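Local coordinates for protein periplasmic beta-glucosidase (Pseudomonas aeruginosa, PDB 6R5T) that probably hydrolyses terminal, non-reducing beta-D-glucosyl residues in the periplasm, releasing beta-D-glucose, at residues A[159-164]-A[171-176]; A[118-123]-A[324-329]; A[125-130]-A[151-156]. The protein carries 1 engineered substitution. All coordinates share one frame; numbering follows the deposited sequence.

Contact 1 (A[159-164]-A[171-176]). With BGC (beta-D-glucopyranose), chain C.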
ATOM      1  N   ALA A 159       7.456  30.635  13.228  1.00 15.48           N
ATOM      2  CA  ALA A 159       7.245  30.780  14.673  1.00 14.75           C
ATOM      3  C   ALA A 159       8.510  30.428  15.442  1.00 15.89           C
ATOM      4  O   ALA A 159       8.834  31.110  16.441  1.00 17.16           O
ATOM      5  CB  ALA A 159       6.051  29.965  15.077  1.00 17.23           C
ATOM      6  N   TYR A 160       9.223  29.387  15.029  1.00 15.66           N
ATOM      7  CA  TYR A 160      10.474  28.992  15.707  1.00 15.73           C
ATOM      8  C   TYR A 160      11.529  30.068  15.514  1.00 15.67           C
ATOM      9  O   TYR A 160      12.209  30.434  16.499  1.00 17.69           O
ATOM     10  CB  TYR A 160      11.017  27.667  15.162  1.00 14.63           C
ATOM     11  CG  TYR A 160      10.289  26.394  15.554  1.00 16.59           C
ATOM     12  CD1 TYR A 160       9.736  26.189  16.798  1.00 16.99           C
ATOM     13  CD2 TYR A 160      10.291  25.306  14.696  1.00 19.24           C
ATOM     14  CE1 TYR A 160       9.189  24.985  17.190  1.00 17.70           C
ATOM     15  CE2 TYR A 160       9.700  24.095  15.055  1.00 19.89           C
ATOM     16  CZ  TYR A 160       9.188  23.916  16.318  1.00 18.57           C
ATOM     17  OH  TYR A 160       8.645  22.724  16.713  1.00 19.02           O
ATOM     18  N   GLN A 161      11.690  30.551  14.284  1.00 16.46           N
ATOM     19  CA  GLN A 161      12.897  31.353  13.914  1.00 16.63           C
ATOM     20  C   GLN A 161      12.679  32.844  14.182  1.00 20.02           C
ATOM     21  O   GLN A 161      13.695  33.584  14.265  1.00 19.74           O
ATOM     22  CB  GLN A 161      13.284  31.077  12.471  1.00 16.36           C
ATOM     23  CG  GLN A 161      13.591  29.601  12.233  1.00 17.11           C
ATOM     24  CD  GLN A 161      14.369  29.303  10.971  1.00 15.34           C
ATOM     25  OE1 GLN A 161      15.044  28.263  10.868  1.00 15.82           O
ATOM     26  NE2 GLN A 161      14.243  30.180   9.981  1.00 16.26           N
ATOM     27  N   GLY A 162      11.428  33.267  14.329  1.00 20.10           N
ATOM     28  CA  GLY A 162      11.115  34.690  14.614  1.00 22.28           C
ATOM     29  C   GLY A 162      11.572  35.617  13.504  1.00 23.35           C
ATOM     30  O   GLY A 162      11.846  35.194  12.371  1.00 26.13           O
ATOM     31  N   SER A 163      11.719  36.903  13.823  1.00 29.19           N
ATOM     32  CA  SER A 163      12.198  37.907  12.838  1.00 32.09           C
ATOM     33  C   SER A 163      13.731  37.877  12.755  1.00 29.53           C
ATOM     34  O   SER A 163      14.254  38.359  11.762  1.00 31.53           O
ATOM     35  CB  SER A 163      11.721  39.310  13.172  1.00 32.17           C
ATOM     36  OG  SER A 163      12.118  39.655  14.482  1.00 39.19           O
ATOM     37  N   ASN A 164      14.408  37.215  13.695  1.00 27.22           N
ATOM     38  CA  ASN A 164      15.889  37.191  13.717  1.00 25.83           C
ATOM     39  C   ASN A 164      16.377  35.910  14.389  1.00 21.88           C
ATOM     40  O   ASN A 164      16.087  35.688  15.589  1.00 21.68           O
ATOM     41  CB  ASN A 164      16.377  38.469  14.399  1.00 30.53           C
ATOM     42  CG  ASN A 164      17.883  38.596  14.464  1.00 31.78           C
ATOM     43  OD1 ASN A 164      18.630  37.703  14.081  1.00 30.70           O
ATOM     44  ND2 ASN A 164      18.328  39.714  15.011  1.00 43.36           N
ATOM     45  N   ILE A 171      14.920  29.792  17.812  1.00 15.79           N
ATOM     46  CA  ILE A 171      15.717  28.587  17.495  1.00 15.57           C
ATOM     47  C   ILE A 171      15.639  28.398  15.991  1.00 14.61           C
ATOM     48  O   ILE A 171      14.627  28.790  15.330  1.00 15.63           O
ATOM     49  CB  ILE A 171      15.269  27.330  18.246  1.00 14.91           C
ATOM     50  CG1 ILE A 171      13.848  26.894  17.820  1.00 16.06           C
ATOM     51  CG2 ILE A 171      15.407  27.534  19.744  1.00 16.96           C
ATOM     52  CD1 ILE A 171      13.328  25.680  18.541  1.00 16.28           C
ATOM     53  N   MET A 172      16.618  27.707  15.443  1.00 13.77           N
ATOM     54  CA  MET A 172      16.607  27.338  14.019  1.00 13.07           C
ATOM     55  C   MET A 172      15.746  26.083  13.835  1.00 13.20           C
ATOM     56  O   MET A 172      15.780  25.179  14.677  1.00 13.98           O
ATOM     57  CB  MET A 172      18.023  27.027  13.528  1.00 15.25           C
ATOM     58  CG  MET A 172      18.066  26.605  12.106  1.00 15.42           C
ATOM     59  SD  MET A 172      19.783  26.502  11.433  1.00 17.37           S
ATOM     60  CE  MET A 172      20.200  28.245  11.432  1.00 17.47           C
ATOM     61  N   ALA A 173      14.967  26.066  12.768  1.00 13.22           N
ATOM     62  CA  ALA A 173      14.120  24.906  12.399  1.00 13.46           C
ATOM     63  C   ALA A 173      14.978  24.027  11.468  1.00 13.85           C
ATOM     64  O   ALA A 173      15.524  24.532  10.475  1.00 15.87           O
ATOM     65  CB  ALA A 173      12.888  25.343  11.674  1.00 13.98           C
ATOM     66  N   ALA A 174      15.070  22.748  11.759  1.00 13.42           N
ATOM     67  CA  ALA A 174      15.602  21.720  10.863  1.00 13.69           C
ATOM     68  C   ALA A 174      14.386  20.874  10.421  1.00 13.23           C
ATOM     69  O   ALA A 174      14.015  19.969  11.122  1.00 13.71           O
ATOM     70  CB  ALA A 174      16.672  20.892  11.545  1.00 15.33           C
ATOM     71  N   VAL A 175      13.816  21.255   9.291  1.00 12.46           N
ATOM     72  CA  VAL A 175      12.600  20.603   8.734  1.00 12.28           C
ATOM     73  C   VAL A 175      12.965  19.146   8.420  1.00 12.69           C
ATOM     74  O   VAL A 175      14.078  18.839   7.953  1.00 13.31           O
ATOM     75  CB  VAL A 175      12.011  21.340   7.533  1.00 13.61           C
ATOM     76  CG1 VAL A 175      12.959  21.457   6.354  1.00 13.05           C
ATOM     77  CG2 VAL A 175      10.694  20.702   7.121  1.00 13.26           C
ATOM     78  N   LYS A 176      12.007  18.248   8.667  1.00 12.04           N
ATOM     79  CA  LYS A 176      12.293  16.786   8.502  1.00 12.64           C
ATOM     80  C   LYS A 176      11.000  16.115   8.006  1.00 12.96           C
ATOM     81  O   LYS A 176       9.931  16.712   8.123  1.00 11.89           O
ATOM     82  CB  LYS A 176      12.792  16.203   9.821  1.00 12.31           C
ATOM     83  CG  LYS A 176      11.772  16.092  10.941  1.00 13.51           C
ATOM     84  CD  LYS A 176      12.393  15.697  12.255  1.00 14.37           C
ATOM     85  CE  LYS A 176      11.417  15.426  13.355  1.00 16.43           C
ATOM     86  NZ  LYS A 176      12.151  15.150  14.617  1.00 18.44           N
TER
HETATM   87  C2  BGC C   1      14.943  12.794  15.095  1.00 24.31           C
HETATM   88  C3  BGC C   1      16.325  12.180  15.396  1.00 26.51           C
HETATM   89  C4  BGC C   1      16.059  10.691  15.748  1.00 26.68           C
HETATM   90  C5  BGC C   1      15.422  10.052  14.501  1.00 26.59           C
HETATM   91  C6  BGC C   1      15.046   8.601  14.710  1.00 26.36           C
HETATM   92  C1  BGC C   1      14.284  12.012  13.953  1.00 23.39           C
HETATM   93  O1  BGC C   1      13.010  12.566  13.845  1.00 21.73           O
HETATM   94  O2  BGC C   1      14.981  14.167  14.724  1.00 23.90           O
HETATM   95  O3  BGC C   1      16.887  12.843  16.547  1.00 27.70           O
HETATM   96  O4  BGC C   1      17.328  10.076  16.025  1.00 27.37           O
HETATM   97  O5  BGC C   1      14.168  10.634  14.300  1.00 23.06           O
HETATM   98  O6  BGC C   1      14.494   8.064  13.503  1.00 24.20           O
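Tyr160 and Ile171 tie the end of helix 146-161 to the approach of strand 172-178 by one backbone hydrogen bond, Ile171 N to Tyr160 O at 3.1 Å, and the two chains come nearest at Gln161 CA and Ile171 CA, 5.3 Å apart. Gln161 repeats the link with its side chain: OE1 accepts Ala173 N at 2.9 Å, in the plane of the amide and on a lone pair, in a nearly straight bond (171°). With CG anti to the carbonyl carbon (chi1 -59°) and the chain extended beyond it, the glutamine reaches along the strand, its CG passing 3.4 Å from Ile171 O. OE1 also accepts Gly217 N and NE2 is bonded to Gly215 O, a set of bonds that fixes which way round the amide lies. This is the helix-to-strand return of a beta-alpha-beta crossover in a TIM barrel: the chain leaves strand 121-122, passes through helix 146-161 and returns as strand 172-178, the parallel neighbour of the first. Between helix and strand lies the Tyr160 ring. Ala173 CB meets it at the edge, near its plane, 4.0 Å from CD2, while Ile171 CD1 comes in obliquely, 4.0 Å from Tyr160 CD1; the phenol OH is hydrogen-bonded to Ser124 OG. Farther along the strand the extended side chain of Lys176 enters the sugar pocket. Its NZ donates to glucose O1 at 2.8 Å and to glucose O2 at 3.0 Å, and is also bonded to the carbonyl O of Phe123.

Contact 2 (A[118-123]-A[324-329]). With BGC (beta-D-glucopyranose), chain C.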
ATOM      1  N   GLY A 118      18.975  27.113  26.560  1.00 15.90           N
ATOM      2  CA  GLY A 118      20.264  27.173  25.852  1.00 17.17           C
ATOM      3  C   GLY A 118      20.274  26.467  24.517  1.00 17.14           C
ATOM      4  O   GLY A 118      21.303  26.513  23.810  1.00 16.59           O
ATOM      5  N   LEU A 119      19.162  25.847  24.115  1.00 15.51           N
ATOM      6  CA  LEU A 119      19.134  25.232  22.765  1.00 15.66           C
ATOM      7  C   LEU A 119      19.053  26.248  21.631  1.00 15.27           C
ATOM      8  O   LEU A 119      18.348  27.253  21.721  1.00 16.28           O
ATOM      9  CB  LEU A 119      17.931  24.278  22.707  1.00 15.47           C
ATOM     10  CG  LEU A 119      18.123  23.049  23.586  1.00 15.31           C
ATOM     11  CD1 LEU A 119      16.761  22.410  23.891  1.00 18.07           C
ATOM     12  CD2 LEU A 119      19.114  22.047  22.980  1.00 15.60           C
ATOM     13  N   ASP A 120      19.704  25.936  20.498  1.00 13.74           N
ATOM     14  CA  ASP A 120      19.748  26.790  19.308  1.00 14.54           C
ATOM     15  C   ASP A 120      18.884  26.237  18.173  1.00 14.87           C
ATOM     16  O   ASP A 120      18.651  26.966  17.225  1.00 15.98           O
ATOM     17  CB  ASP A 120      21.156  26.858  18.728  1.00 15.87           C
ATOM     18  CG  ASP A 120      22.235  27.263  19.708  1.00 17.75           C
ATOM     19  OD1 ASP A 120      22.109  28.402  20.242  1.00 18.62           O
ATOM     20  OD2 ASP A 120      23.093  26.420  20.038  1.00 18.36           O
ATOM     21  N   MET A 121      18.525  24.951  18.221  1.00 14.87           N
ATOM     22  CA  MET A 121      17.945  24.276  17.036  1.00 14.96           C
ATOM     23  C   MET A 121      16.990  23.166  17.488  1.00 13.96           C
ATOM     24  O   MET A 121      17.269  22.450  18.447  1.00 14.65           O
ATOM     25  CB  MET A 121      19.037  23.694  16.152  1.00 14.89           C
ATOM     26  CG  MET A 121      18.465  22.894  14.974  1.00 16.21           C
ATOM     27  SD  MET A 121      19.757  22.050  14.007  1.00 17.42           S
ATOM     28  CE  MET A 121      20.486  23.448  13.193  1.00 19.16           C
ATOM     29  N   SER A 122      15.880  23.057  16.780  1.00 12.94           N
ATOM     30  CA  SER A 122      15.015  21.870  16.899  1.00 14.64           C
ATOM     31  C   SER A 122      15.017  21.092  15.591  1.00 13.00           C
ATOM     32  O   SER A 122      14.896  21.684  14.521  1.00 13.72           O
ATOM     33  CB  SER A 122      13.610  22.235  17.285  1.00 15.77           C
ATOM     34  OG  SER A 122      12.843  21.021  17.435  1.00 16.55           O
ATOM     35  N   PHE A 123      14.989  19.772  15.738  1.00 15.20           N
ATOM     36  CA  PHE A 123      14.699  18.879  14.593  1.00 13.63           C
ATOM     37  C   PHE A 123      13.177  18.839  14.432  1.00 14.15           C
ATOM     38  O   PHE A 123      12.530  17.893  14.891  1.00 15.67           O
ATOM     39  CB  PHE A 123      15.296  17.520  14.879  1.00 16.21           C
ATOM     40  CG  PHE A 123      16.787  17.517  15.121  1.00 18.01           C
ATOM     41  CD1 PHE A 123      17.658  18.205  14.301  1.00 17.82           C
ATOM     42  CD2 PHE A 123      17.301  16.786  16.160  1.00 18.13           C
ATOM     43  CE1 PHE A 123      19.023  18.160  14.564  1.00 17.02           C
ATOM     44  CE2 PHE A 123      18.654  16.752  16.421  1.00 18.31           C
ATOM     45  CZ  PHE A 123      19.499  17.427  15.602  1.00 16.34           C
ATOM     46  N   LEU A 324      22.644  32.110  13.779  1.00 16.79           N
ATOM     47  CA  LEU A 324      22.186  31.887  15.165  1.00 16.00           C
ATOM     48  C   LEU A 324      22.793  32.897  16.159  1.00 16.94           C
ATOM     49  O   LEU A 324      22.412  32.901  17.323  1.00 17.56           O
ATOM     50  CB  LEU A 324      22.502  30.455  15.548  1.00 15.91           C
ATOM     51  CG  LEU A 324      21.482  29.470  14.987  1.00 15.40           C
ATOM     52  CD1 LEU A 324      21.999  28.067  15.078  1.00 17.05           C
ATOM     53  CD2 LEU A 324      20.193  29.606  15.757  1.00 16.07           C
ATOM     54  N   GLY A 325      23.733  33.704  15.694  1.00 16.67           N
ATOM     55  CA  GLY A 325      24.362  34.758  16.509  1.00 18.38           C
ATOM     56  C   GLY A 325      25.539  34.248  17.305  1.00 18.30           C
ATOM     57  O   GLY A 325      25.999  34.962  18.214  1.00 20.23           O
ATOM     58  N   LEU A 326      25.980  33.014  17.079  1.00 17.93           N
ATOM     59  CA  LEU A 326      26.935  32.342  17.979  1.00 16.82           C
ATOM     60  C   LEU A 326      28.351  32.895  17.791  1.00 16.88           C
ATOM     61  O   LEU A 326      29.124  32.754  18.717  1.00 19.81           O
ATOM     62  CB  LEU A 326      26.839  30.828  17.810  1.00 16.78           C
ATOM     63  CG  LEU A 326      25.493  30.246  18.255  1.00 17.08           C
ATOM     64  CD1 LEU A 326      25.371  28.805  17.747  1.00 18.56           C
ATOM     65  CD2 LEU A 326      25.327  30.260  19.775  1.00 18.62           C
ATOM     66  N   PHE A 327      28.667  33.468  16.655  1.00 18.35           N
ATOM     67  CA  PHE A 327      30.000  34.125  16.500  1.00 20.36           C
ATOM     68  C   PHE A 327      29.984  35.475  17.219  1.00 26.15           C
ATOM     69  O   PHE A 327      31.040  35.897  17.689  1.00 27.76           O
ATOM     70  CB  PHE A 327      30.402  34.291  15.055  1.00 20.02           C
ATOM     71  CG  PHE A 327      30.807  33.008  14.403  1.00 17.93           C
ATOM     72  CD1 PHE A 327      31.988  32.392  14.779  1.00 18.46           C
ATOM     73  CD2 PHE A 327      30.001  32.386  13.475  1.00 17.92           C
ATOM     74  CE1 PHE A 327      32.389  31.193  14.217  1.00 20.49           C
ATOM     75  CE2 PHE A 327      30.418  31.214  12.877  1.00 19.39           C
ATOM     76  CZ  PHE A 327      31.582  30.586  13.274  1.00 19.27           C
ATOM     77  N   ALA A 328      28.825  36.108  17.372  1.00 22.99           N
ATOM     78  CA  ALA A 328      28.725  37.411  18.077  1.00 21.49           C
ATOM     79  C   ALA A 328      28.740  37.178  19.583  1.00 24.27           C
ATOM     80  O   ALA A 328      29.380  37.942  20.323  1.00 22.62           O
ATOM     81  CB  ALA A 328      27.490  38.136  17.606  1.00 21.50           C
ATOM     82  N   ASP A 329      28.057  36.127  20.058  1.00 21.73           N
ATOM     83  CA  ASP A 329      28.079  35.744  21.476  1.00 21.30           C
ATOM     84  C   ASP A 329      27.661  34.291  21.583  1.00 22.00           C
ATOM     85  O   ASP A 329      26.465  33.984  21.489  1.00 22.05           O
ATOM     86  CB  ASP A 329      27.157  36.631  22.317  1.00 24.98           C
ATOM     87  CG  ASP A 329      27.100  36.275  23.801  1.00 22.31           C
ATOM     88  OD1 ASP A 329      27.923  35.449  24.279  1.00 25.49           O
ATOM     89  OD2 ASP A 329      26.190  36.819  24.467  1.00 28.14           O
TER
HETATM   90  C2  BGC C   1      14.943  12.794  15.095  1.00 24.31           C
HETATM   91  C3  BGC C   1      16.325  12.180  15.396  1.00 26.51           C
HETATM   92  C4  BGC C   1      16.059  10.691  15.748  1.00 26.68           C
HETATM   93  C5  BGC C   1      15.422  10.052  14.501  1.00 26.59           C
HETATM   94  C6  BGC C   1      15.046   8.601  14.710  1.00 26.36           C
HETATM   95  C1  BGC C   1      14.284  12.012  13.953  1.00 23.39           C
HETATM   96  O1  BGC C   1      13.010  12.566  13.845  1.00 21.73           O
HETATM   97  O2  BGC C   1      14.981  14.167  14.724  1.00 23.90           O
HETATM   98  O3  BGC C   1      16.887  12.843  16.547  1.00 27.70           O
HETATM   99  O4  BGC C   1      17.328  10.076  16.025  1.00 27.37           O
HETATM  100  O5  BGC C   1      14.168  10.634  14.300  1.00 23.06           O
HETATM  101  O6  BGC C   1      14.494   8.064  13.503  1.00 24.20           O
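Asp120 meets two leucines, each touching a different part of it. Leu324 reaches its backbone end, with CD2 3.4 Å from Asp120 O and CD1 3.9 Å from Asp120 CB. Leu326 advances from the opposite direction against the carboxylate, its CD2 3.7 Å from Asp120 OD1 and its CD1 4.0 Å from Asp120 CG. The two leucines flank Gly325, whose Schellman motif ends helix 307-323 and turns the chain so that the two side chains point the same way. The polar needs of the aspartate are met from the next shell: OD1 forms a salt bridge with Arg333 NH1, which also bonds Leu324 O, and OD2 accepts His76 N from the neighbouring strand 75-78. Asp120 lies immediately before strand 121-122 of the TIM barrel, while Phe123, past the other end of that strand, lines the sugar pocket, with CB 3.4 Å from glucose O2. A carboxylate buried among leucine methyls would pay a high desolvation cost; the arginine and the backbone N-H together probably offset it and keep the group ionised.

Contact 3 (A[125-130]-A[151-156]); sequences PMVDIT and LLSGVM
Pro125 and Met156 lie side by side but run in opposing senses, meeting at their first side-chain carbons: Pro125 CB lies 3.8 Å from Met156 CB, and 4.0 Å from Met156 CG. The proline ring reaches on toward the preceding turn of the helix, where its CG is 4.0 Å from Ser153 O. Met156 has CG anti to the carbonyl carbon (chi1 -69°) and then bends at both further torsions, and the folded chain also packs on Val103 and Ala107 of helix 100-116. Two residues along, Val127 meets Ser153. Its CG1 branch presses on the serine at 3.5 Å from CB, tighter than usual for two carbons, and lies equally near Ser153 OG at 3.5 Å. The hydroxyl itself is hydrogen-bonded to Pro207 O, so the polar end of this buried serine is satisfied by a carbonyl of the neighbouring helix 206-213 while its flank serves as an apolar surface. In the TIM barrel this is the segment that follows strand 121-122, packed against helix 146-161, which the chain enters later. Pro125, preceded by a cis peptide bond, and Val127 direct their side chains to the helix, whereas Met126 and Asp128 between and after them turn elsewhere. Met126 folds back so that its SD accepts a weak bond from Asp128 N at 3.5 Å, with an N-H...S angle of 151°. The Asp128 carboxylate takes Tyr208 OH on OD1 and His177 ND1 on OD2, and because His177 NE2 is bonded to the bound glucose, Asp128 is a second-shell residue that probably helps to orient this sugar-binding ring.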
ATOM      1  N   PRO A 125       9.958  21.484  12.013  1.00 13.97           N
ATOM      2  CA  PRO A 125       8.773  20.612  12.059  1.00 13.63           C
ATOM      3  C   PRO A 125       8.956  19.326  11.228  1.00 13.67           C
ATOM      4  O   PRO A 125       9.694  19.284  10.269  1.00 14.13           O
ATOM      5  CB  PRO A 125       7.721  21.489  11.408  1.00 14.71           C
ATOM      6  CG  PRO A 125       8.474  22.313  10.412  1.00 14.35           C
ATOM      7  CD  PRO A 125       9.773  22.619  11.118  1.00 14.62           C
ATOM      8  N   MET A 126       8.229  18.296  11.628  1.00 14.46           N
ATOM      9  CA  MET A 126       8.014  17.104  10.797  1.00 13.55           C
ATOM     10  C   MET A 126       6.842  17.371   9.877  1.00 13.50           C
ATOM     11  O   MET A 126       5.767  17.664  10.372  1.00 16.97           O
ATOM     12  CB  MET A 126       7.753  15.902  11.717  1.00 13.71           C
ATOM     13  CG  MET A 126       7.679  14.558  10.997  1.00 14.96           C
ATOM     14  SD  MET A 126       6.076  14.285  10.262  1.00 16.27           S
ATOM     15  CE  MET A 126       6.055  12.478  10.175  1.00 18.51           C
ATOM     16  N   VAL A 127       7.065  17.318   8.576  1.00 13.13           N
ATOM     17  CA  VAL A 127       6.062  17.714   7.559  1.00 13.10           C
ATOM     18  C   VAL A 127       5.850  16.627   6.523  1.00 13.10           C
ATOM     19  O   VAL A 127       5.413  16.945   5.392  1.00 15.26           O
ATOM     20  CB  VAL A 127       6.481  19.048   6.933  1.00 13.52           C
ATOM     21  CG1 VAL A 127       6.633  20.096   8.034  1.00 15.51           C
ATOM     22  CG2 VAL A 127       7.746  18.989   6.099  1.00 13.18           C
ATOM     23  N   ASP A 128       6.082  15.379   6.902  1.00 13.40           N
ATOM     24  CA  ASP A 128       5.851  14.246   5.991  1.00 11.78           C
ATOM     25  C   ASP A 128       4.343  14.029   5.834  1.00 12.06           C
ATOM     26  O   ASP A 128       3.652  13.937   6.839  1.00 14.64           O
ATOM     27  CB  ASP A 128       6.526  13.002   6.517  1.00 12.83           C
ATOM     28  CG  ASP A 128       7.981  13.173   6.907  1.00 15.37           C
ATOM     29  OD1 ASP A 128       8.683  13.839   6.157  1.00 14.51           O
ATOM     30  OD2 ASP A 128       8.361  12.614   7.916  1.00 16.17           O
ATOM     31  N   ILE A 129       3.828  13.971   4.596  1.00 12.89           N
ATOM     32  CA  ILE A 129       2.430  13.579   4.325  1.00 12.89           C
ATOM     33  C   ILE A 129       2.250  12.134   4.759  1.00 11.84           C
ATOM     34  O   ILE A 129       3.074  11.260   4.416  1.00 13.10           O
ATOM     35  CB  ILE A 129       2.170  13.759   2.817  1.00 15.19           C
ATOM     36  CG1 ILE A 129       2.233  15.246   2.487  1.00 18.18           C
ATOM     37  CG2 ILE A 129       0.891  13.135   2.332  1.00 16.35           C
ATOM     38  CD1 ILE A 129       1.177  16.060   3.139  1.00 16.25           C
ATOM     39  N   THR A 130       1.110  11.849   5.393  1.00 12.60           N
ATOM     40  CA  THR A 130       0.793  10.477   5.850  1.00 10.93           C
ATOM     41  C   THR A 130      -0.586  10.028   5.357  1.00 13.19           C
ATOM     42  O   THR A 130      -1.578  10.627   5.706  1.00 12.61           O
ATOM     43  CB  THR A 130       0.873  10.338   7.364  1.00 12.01           C
ATOM     44  OG1 THR A 130      -0.025  11.284   7.957  1.00 12.09           O
ATOM     45  CG2 THR A 130       2.305  10.570   7.824  1.00 12.87           C
ATOM     46  N   LEU A 151       0.984  24.632   4.557  1.00 13.88           N
ATOM     47  CA  LEU A 151       0.714  25.882   5.281  1.00 15.71           C
ATOM     48  C   LEU A 151       1.314  25.793   6.686  1.00 14.79           C
ATOM     49  O   LEU A 151       2.035  26.726   7.126  1.00 16.06           O
ATOM     50  CB  LEU A 151      -0.808  26.078   5.317  1.00 18.54           C
ATOM     51  CG  LEU A 151      -1.321  27.387   5.894  1.00 24.92           C
ATOM     52  CD1 LEU A 151      -2.785  27.553   5.492  1.00 28.64           C
ATOM     53  CD2 LEU A 151      -1.281  27.438   7.389  1.00 30.32           C
ATOM     54  N   LEU A 152       1.042  24.727   7.410  1.00 12.71           N
ATOM     55  CA  LEU A 152       1.499  24.576   8.803  1.00 13.82           C
ATOM     56  C   LEU A 152       3.028  24.443   8.853  1.00 13.54           C
ATOM     57  O   LEU A 152       3.611  24.903   9.800  1.00 14.17           O
ATOM     58  CB  LEU A 152       0.758  23.431   9.491  1.00 14.97           C
ATOM     59  CG  LEU A 152      -0.757  23.658   9.596  1.00 15.31           C
ATOM     60  CD1 LEU A 152      -1.323  22.541  10.448  1.00 16.75           C
ATOM     61  CD2 LEU A 152      -1.095  25.007  10.274  1.00 17.27           C
ATOM     62  N   SER A 153       3.659  23.843   7.840  1.00 13.84           N
ATOM     63  CA  SER A 153       5.121  23.729   7.754  1.00 14.21           C
ATOM     64  C   SER A 153       5.725  25.142   7.798  1.00 14.70           C
ATOM     65  O   SER A 153       6.619  25.381   8.608  1.00 15.98           O
ATOM     66  CB  SER A 153       5.496  22.988   6.496  1.00 14.67           C
ATOM     67  OG  SER A 153       6.902  23.070   6.223  1.00 14.37           O
ATOM     68  N   GLY A 154       5.236  26.025   6.955  1.00 14.96           N
ATOM     69  CA  GLY A 154       5.742  27.409   6.912  1.00 15.03           C
ATOM     70  C   GLY A 154       5.456  28.130   8.221  1.00 15.77           C
ATOM     71  O   GLY A 154       6.331  28.824   8.750  1.00 15.86           O
ATOM     72  N   VAL A 155       4.282  27.958   8.793  1.00 14.43           N
ATOM     73  CA  VAL A 155       3.924  28.597  10.093  1.00 15.55           C
ATOM     74  C   VAL A 155       4.879  28.176  11.209  1.00 14.49           C
ATOM     75  O   VAL A 155       5.364  29.012  11.989  1.00 15.40           O
ATOM     76  CB  VAL A 155       2.464  28.243  10.453  1.00 15.94           C
ATOM     77  CG1 VAL A 155       2.147  28.567  11.884  1.00 17.01           C
ATOM     78  CG2 VAL A 155       1.517  28.935   9.514  1.00 19.88           C
ATOM     79  N   MET A 156       5.182  26.896  11.310  1.00 13.76           N
ATOM     80  CA  MET A 156       6.062  26.357  12.343  1.00 15.27           C
ATOM     81  C   MET A 156       7.463  26.955  12.169  1.00 13.92           C
ATOM     82  O   MET A 156       8.040  27.405  13.155  1.00 13.23           O
ATOM     83  CB  MET A 156       6.186  24.843  12.206  1.00 15.57           C
ATOM     84  CG  MET A 156       4.904  24.068  12.551  1.00 18.02           C
ATOM     85  SD  MET A 156       4.589  23.965  14.300  1.00 19.59           S
ATOM     86  CE  MET A 156       6.007  23.090  14.946  1.00 22.32           C
TER

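The three contacts surround one beta-alpha-beta unit of a TIM barrel, contact 2 joining its first strand to a much later loop. Contacts 1 and 2, with centres 11 Å apart, share the parallel sheet through neighbouring strands 121-122 and 172-178; contacts 1 and 3, 12 Å apart, both use helix 146-161; contacts 2 and 3 are 22 Å apart but adjoin in sequence. Along the chain contact 3 closes before contact 1 opens, both nested in the loop that contact 2 closes. Lys176 N and O pair with Pro125 O and Val127 N, coupling contacts 1 and 3. Contacts 1 and 2 both reach the glucose, through Lys176 and Phe123, which the strand pairing between them probably helps to place.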